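Local coordinates for protein chromatin structure-remodeling complex subunit RSC2 (Saccharomyces cerevisiae, PDB 4BB7) that serves as a subunit of the ATP-dependent RSC chromatin-remodelling complex, here represented by its BAH domain, which binds histone H3, at residues Tyr67-Pro70 against Glu71-Val74; Val86-Thr89 against Gly90-Asp94; Gln213-Asp216 against Leu217-Ala221. One frame throughout, in Å; residues are numbered along the deposited sequence.

Contact 1: Tyr67-Pro70 against Glu71-Val74; sequences YYRP and EQTV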
# COMPACT_ATOMS: atom_id res chain seq x y z
N TYR A 67 15.48 -6.59 -2.19
CA TYR A 67 16.62 -7.13 -2.92
C TYR A 67 16.66 -8.63 -2.71
O TYR A 67 16.76 -9.10 -1.57
CB TYR A 67 17.93 -6.49 -2.44
CG TYR A 67 18.12 -5.06 -2.88
CD1 TYR A 67 17.24 -4.06 -2.48
CD2 TYR A 67 19.19 -4.69 -3.69
CE1 TYR A 67 17.41 -2.74 -2.87
CE2 TYR A 67 19.37 -3.38 -4.09
CZ TYR A 67 18.48 -2.41 -3.68
OH TYR A 67 18.66 -1.11 -4.07
N TYR A 68 16.58 -9.39 -3.79
CA TYR A 68 16.53 -10.85 -3.70
C TYR A 68 17.90 -11.47 -3.46
O TYR A 68 18.93 -10.88 -3.79
CB TYR A 68 15.92 -11.45 -4.97
CG TYR A 68 14.43 -11.23 -5.12
CD1 TYR A 68 13.68 -10.69 -4.08
CD2 TYR A 68 13.78 -11.57 -6.30
CE1 TYR A 68 12.31 -10.50 -4.22
CE2 TYR A 68 12.41 -11.38 -6.44
CZ TYR A 68 11.69 -10.84 -5.40
OH TYR A 68 10.33 -10.64 -5.54
N ARG A 69 17.90 -12.65 -2.86
CA ARG A 69 19.11 -13.46 -2.79
C ARG A 69 19.04 -14.43 -3.97
O ARG A 69 17.96 -14.65 -4.52
CB ARG A 69 19.17 -14.24 -1.48
CG ARG A 69 18.98 -13.39 -0.23
CD ARG A 69 19.00 -14.27 1.00
NE ARG A 69 18.66 -13.56 2.23
CZ ARG A 69 19.53 -13.18 3.15
NH1 ARG A 69 20.82 -13.44 2.98
NH2 ARG A 69 19.13 -12.54 4.23
N PRO A 70 20.18 -15.02 -4.35
CA PRO A 70 20.24 -15.91 -5.52
C PRO A 70 19.16 -17.00 -5.50
O PRO A 70 18.46 -17.18 -6.50
CB PRO A 70 21.63 -16.55 -5.39
CG PRO A 70 22.44 -15.53 -4.66
CD PRO A 70 21.49 -14.88 -3.69
N GLU A 71 19.03 -17.70 -4.38
CA GLU A 71 18.07 -18.79 -4.28
C GLU A 71 16.64 -18.32 -4.54
O GLU A 71 15.74 -19.14 -4.74
CB GLU A 71 18.15 -19.45 -2.90
CG GLU A 71 17.86 -18.50 -1.74
CD GLU A 71 19.12 -17.89 -1.15
OE1 GLU A 71 20.15 -17.81 -1.85
OE2 GLU A 71 19.08 -17.48 0.04
N GLN A 72 16.44 -17.01 -4.54
CA GLN A 72 15.11 -16.45 -4.70
C GLN A 72 14.82 -16.01 -6.13
O GLN A 72 13.74 -15.48 -6.42
CB GLN A 72 14.91 -15.27 -3.74
CG GLN A 72 14.83 -15.69 -2.27
CD GLN A 72 14.89 -14.51 -1.32
OE1 GLN A 72 15.53 -13.49 -1.61
NE2 GLN A 72 14.22 -14.63 -0.18
N THR A 73 15.77 -16.23 -7.04
CA THR A 73 15.60 -15.80 -8.43
C THR A 73 15.54 -16.96 -9.42
O THR A 73 15.86 -18.10 -9.09
CB THR A 73 16.73 -14.85 -8.87
OG1 THR A 73 18.00 -15.48 -8.68
CG2 THR A 73 16.69 -13.54 -8.09
N VAL A 74 15.11 -16.64 -10.63
CA VAL A 74 15.16 -17.59 -11.73
C VAL A 74 16.37 -17.26 -12.59
O VAL A 74 16.52 -16.14 -13.07
CB VAL A 74 13.88 -17.51 -12.59
CG1 VAL A 74 13.99 -18.43 -13.79
CG2 VAL A 74 12.66 -17.86 -11.75
O HOH W 1 15.78 -11.39 0.17

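Contact 2: Val86-Thr89 against Gly90-Asp94; sequences VMKT and GQYRD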
# COMPACT_ATOMS: atom_id res chain seq x y z
N VAL A 86 23.37 -9.86 -3.61
CA VAL A 86 21.93 -9.62 -3.74
C VAL A 86 21.64 -8.88 -5.04
O VAL A 86 22.51 -8.22 -5.61
CB VAL A 86 21.37 -8.80 -2.55
CG1 VAL A 86 21.68 -9.49 -1.23
CG2 VAL A 86 21.91 -7.38 -2.56
N MET A 87 20.40 -8.99 -5.52
CA MET A 87 19.96 -8.29 -6.72
C MET A 87 18.81 -7.35 -6.39
O MET A 87 17.97 -7.66 -5.55
CB MET A 87 19.53 -9.29 -7.80
CG MET A 87 20.66 -9.95 -8.57
SD MET A 87 21.58 -11.16 -7.60
CE MET A 87 20.27 -12.29 -7.13
N LYS A 88 18.78 -6.20 -7.07
CA LYS A 88 17.71 -5.22 -6.88
C LYS A 88 16.47 -5.58 -7.69
O LYS A 88 16.57 -6.00 -8.85
CB LYS A 88 18.19 -3.82 -7.29
CG LYS A 88 17.12 -2.74 -7.17
CD LYS A 88 17.54 -1.47 -7.88
CE LYS A 88 16.60 -0.33 -7.55
NZ LYS A 88 15.20 -0.65 -7.91
N THR A 89 15.31 -5.40 -7.08
CA THR A 89 14.04 -5.73 -7.73
C THR A 89 13.14 -4.51 -7.90
O THR A 89 13.48 -3.41 -7.47
CB THR A 89 13.28 -6.84 -6.96
OG1 THR A 89 12.86 -6.34 -5.69
CG2 THR A 89 14.18 -8.05 -6.75
N GLY A 90 11.99 -4.73 -8.51
CA GLY A 90 11.02 -3.67 -8.69
C GLY A 90 9.97 -3.68 -7.59
O GLY A 90 8.93 -3.05 -7.72
N GLN A 91 10.27 -4.39 -6.51
CA GLN A 91 9.32 -4.54 -5.41
C GLN A 91 9.49 -3.46 -4.34
O GLN A 91 10.40 -3.52 -3.51
CB GLN A 91 9.46 -5.92 -4.77
CG GLN A 91 9.19 -7.07 -5.73
CD GLN A 91 7.73 -7.19 -6.10
OE1 GLN A 91 6.85 -6.84 -5.31
NE2 GLN A 91 7.45 -7.70 -7.29
N TYR A 92 8.60 -2.47 -4.35
CA TYR A 92 8.57 -1.47 -3.29
C TYR A 92 7.38 -1.76 -2.38
O TYR A 92 6.25 -1.40 -2.68
CB TYR A 92 8.50 -0.06 -3.86
CG TYR A 92 9.67 0.28 -4.76
CD1 TYR A 92 9.73 -0.19 -6.06
CD2 TYR A 92 10.72 1.06 -4.30
CE1 TYR A 92 10.80 0.11 -6.89
CE2 TYR A 92 11.80 1.37 -5.11
CZ TYR A 92 11.84 0.89 -6.41
OH TYR A 92 12.91 1.18 -7.23
N ARG A 93 7.65 -2.44 -1.26
CA ARG A 93 6.59 -2.94 -0.40
C ARG A 93 6.48 -2.16 0.91
O ARG A 93 7.46 -1.59 1.38
CB ARG A 93 6.82 -4.42 -0.09
CG ARG A 93 6.61 -5.36 -1.28
CD ARG A 93 5.16 -5.32 -1.76
NE ARG A 93 4.87 -6.39 -2.71
CZ ARG A 93 4.25 -7.52 -2.39
NH1 ARG A 93 3.85 -7.73 -1.14
NH2 ARG A 93 4.03 -8.43 -3.32
N ASP A 94 5.28 -2.15 1.48
CA ASP A 94 5.05 -1.52 2.77
C ASP A 94 5.13 -2.55 3.90
O ASP A 94 4.58 -3.64 3.79
CB ASP A 94 3.67 -0.85 2.80
CG ASP A 94 3.56 0.31 1.83
OD1 ASP A 94 4.62 0.81 1.38
OD2 ASP A 94 2.43 0.73 1.53

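Contact 3: Gln213-Asp216 against Leu217-Ala221; sequences QRDD and LGEYA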
# COMPACT_ATOMS: atom_id res chain seq x y z
N GLN A 213 31.04 -17.69 -25.49
CA GLN A 213 32.49 -17.57 -25.50
C GLN A 213 32.97 -16.30 -24.80
O GLN A 213 33.94 -16.33 -24.05
CB GLN A 213 33.05 -17.65 -26.93
CG GLN A 213 34.56 -17.83 -26.99
CD GLN A 213 35.10 -17.93 -28.41
OE1 GLN A 213 34.43 -17.55 -29.37
NE2 GLN A 213 36.31 -18.46 -28.54
N ARG A 214 32.29 -15.19 -25.05
CA ARG A 214 32.66 -13.92 -24.43
C ARG A 214 31.76 -13.62 -23.22
O ARG A 214 30.54 -13.57 -23.34
CB ARG A 214 32.61 -12.78 -25.45
CG ARG A 214 33.59 -12.92 -26.62
CD ARG A 214 33.52 -11.69 -27.53
NE ARG A 214 34.25 -11.85 -28.79
CZ ARG A 214 34.29 -10.93 -29.75
NH1 ARG A 214 33.64 -9.78 -29.61
NH2 ARG A 214 34.98 -11.15 -30.87
N ASP A 215 32.38 -13.42 -22.07
CA ASP A 215 31.64 -13.18 -20.83
C ASP A 215 32.38 -12.18 -19.94
O ASP A 215 33.25 -12.55 -19.15
CB ASP A 215 31.42 -14.49 -20.09
CG ASP A 215 30.53 -14.33 -18.88
OD1 ASP A 215 29.96 -13.24 -18.69
OD2 ASP A 215 30.39 -15.31 -18.11
N ASP A 216 32.01 -10.91 -20.06
CA ASP A 216 32.76 -9.82 -19.47
C ASP A 216 32.57 -9.67 -17.96
O ASP A 216 33.48 -9.24 -17.26
CB ASP A 216 32.41 -8.51 -20.17
CG ASP A 216 32.46 -8.63 -21.67
OD1 ASP A 216 33.42 -9.24 -22.19
OD2 ASP A 216 31.54 -8.11 -22.34
N LEU A 217 31.39 -10.02 -17.47
CA LEU A 217 31.06 -9.82 -16.07
C LEU A 217 31.35 -11.06 -15.23
O LEU A 217 31.22 -11.04 -14.01
CB LEU A 217 29.60 -9.42 -15.92
CG LEU A 217 29.14 -8.27 -16.81
CD1 LEU A 217 27.71 -7.88 -16.48
CD2 LEU A 217 30.07 -7.08 -16.67
N GLY A 218 31.75 -12.14 -15.90
CA GLY A 218 31.96 -13.42 -15.25
C GLY A 218 30.67 -13.95 -14.66
O GLY A 218 30.59 -14.25 -13.47
N GLU A 219 29.64 -14.07 -15.50
CA GLU A 219 28.32 -14.46 -15.03
C GLU A 219 28.14 -15.97 -14.95
O GLU A 219 27.44 -16.47 -14.06
CB GLU A 219 27.22 -13.84 -15.92
CG GLU A 219 27.30 -12.32 -16.02
CD GLU A 219 26.11 -11.72 -16.75
OE1 GLU A 219 24.99 -11.78 -16.21
OE2 GLU A 219 26.31 -11.18 -17.86
N TYR A 220 28.78 -16.69 -15.87
CA TYR A 220 28.51 -18.12 -16.03
C TYR A 220 29.76 -19.00 -15.96
O TYR A 220 30.84 -18.62 -16.41
CB TYR A 220 27.75 -18.36 -17.34
CG TYR A 220 26.57 -17.43 -17.51
CD1 TYR A 220 25.43 -17.57 -16.74
CD2 TYR A 220 26.61 -16.39 -18.44
CE1 TYR A 220 24.35 -16.72 -16.89
CE2 TYR A 220 25.53 -15.53 -18.59
CZ TYR A 220 24.41 -15.70 -17.81
OH TYR A 220 23.32 -14.86 -17.94
N ALA A 221 29.59 -20.19 -15.39
CA ALA A 221 30.70 -21.10 -15.12
C ALA A 221 31.19 -21.84 -16.37
O ALA A 221 32.25 -22.47 -16.34
CB ALA A 221 30.30 -22.10 -14.04

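Contact 1: Tyr67-Pro70 against Glu71-Val74
Y68 meets Q72 and T73 where strand 60-68 of the BAH domain gives way to a short 3-10 turn that ends at Q72. The Y68 side chain has CG anti to its own carbonyl carbon (chi1 -72°), which turns the ring so that its edge meets T73 CG2, in plane. The same methyl, T73 CG2, lies 3.8 Å from Y68 CB. The Q72 amide plane stands 68° from this ring, so the two groups cross without stacking. At the far end, Y68 OH is hydrogen-bonded to E134.

R69 follows with a nearly straight bond: R69 N donates to Q72 OE1 at 2.8 Å, with an N-H...O angle of 175°. A water lies within hydrogen-bonding distance of both Q72 OE1 and Y67 O, so it can link the turn back to the strand. The extended R69 chain runs alongside E71, R69 CD lying 3.4 Å from E71 OE2. The opposite charges stay near without pairing, R69 NE and E71 OE2 being 4.5 Å apart; R69 NH2 bonds instead to P44 O, and E71 OE2 pairs with K43.

P70 closes the turn through its carbonyl oxygen, which accepts twice from T73. T73 N approaches from above the carbonyl plane, 2.9 Å from P70 O, whereas T73 OG1 lies in that plane on a lone pair, 2.8 Å from P70 O.

Contact 2: Val86-Thr89 against Gly90-Asp94
A corner in strand 87-96 brings K88 and T89 against Q91 and Y92: the chain bends at G90, and the short strands 87-89 and 91-94 run 69° apart in their N-to-C directions. From the first arm, K88 spans the bend. Its chain is extended as far as CE and turns only at the last torsion (chi4 -58°), which carries NZ to Y92 OH at 3.0 Å. The same ammonium makes a weak bond to T89 O, 3.3 Å from K88 NZ, so it ties the phenol to the backbone just before the corner.

T89 works on the inner side of the bend. With OG1 between its backbone N and carbonyl carbon (chi1 67°), the hydroxyl accepts a weak bond from Q91 N, 3.3 Å from T89 OG1. The hydroxyl's stronger partner is W66 O on strand 60-68, the neighbour of strand 87-96 in the six-stranded sheet of the BAH domain; backbone bonds from both T89 and Q91 also reach W66, consistent with a corner that stays paired to that strand.

Beyond the corner, Q91 OE1 receives R93 NE at 3.3 Å, while Q91 NE2 is bonded to E134. The Y92 ring meets F50 edge-to-face and packs on P56 of the second subunit.

Contact 3: Gln213-Asp216 against Leu217-Ala221
D215 turns its carboxylate onto the backbone of E219 and Y220, and so bridges a tight bend within the irregular loop between strands 206-207 and 230-231. The conformation behind it has CG opposite the backbone N (chi1 -174°), with the carboxylate carried across the bend. D215 OD2 takes Y220 N at 3.1 Å through its syn lone pair, with an N-H...O angle of 163°. E219 N is shared by both oxygens through weak bonds, 3.0 Å from D215 OD2 and 3.3 Å from D215 OD1. The strongest polar partner of the D215 carboxylate is S223 OG, also at OD2.

G218 makes the bend with a positive phi, 63°, which favours glycine. The E219 side chain is extended beyond CG, and its OE1 forms a salt bridge with R79. One face of the Y220 ring carries E219 CB, 3.5 Å above its plane and offset toward the rim; the ring also makes a cation-pi contact with R76. With an alanine here instead of D215 the carboxylate is gone, which would probably leave the amides of E219 and Y220 and the hydroxyl of S223 without this partner, and the bend freer to open.

D215 OD1 also lies 4.3 Å from E219 OE2, so the two like charges probably repel; the amide donors and R79 are likely to offset that cost.

Contacts 1 and 2 are neighbours in space as well as in sequence: their centres are about 11 Å apart, and both reach the six-stranded sheet in which strands 60-68 and 87-96 pair antiparallel. They touch directly, with a probable hydrogen bond of 3.0 Å between Y68 O and M87 N, and Y67 CE2 packs 3.4 Å from K88 CB. E134 connects them a second time, since it bonds to both Y68 and Q91. Contact 3 stands apart, its centre about 19 Å from that of contact 1 and about 25 Å from that of contact 2, with nearest atoms about 8 and 9 Å away. F130 touches both M87 of contact 2 and L217 and E219 of contact 3.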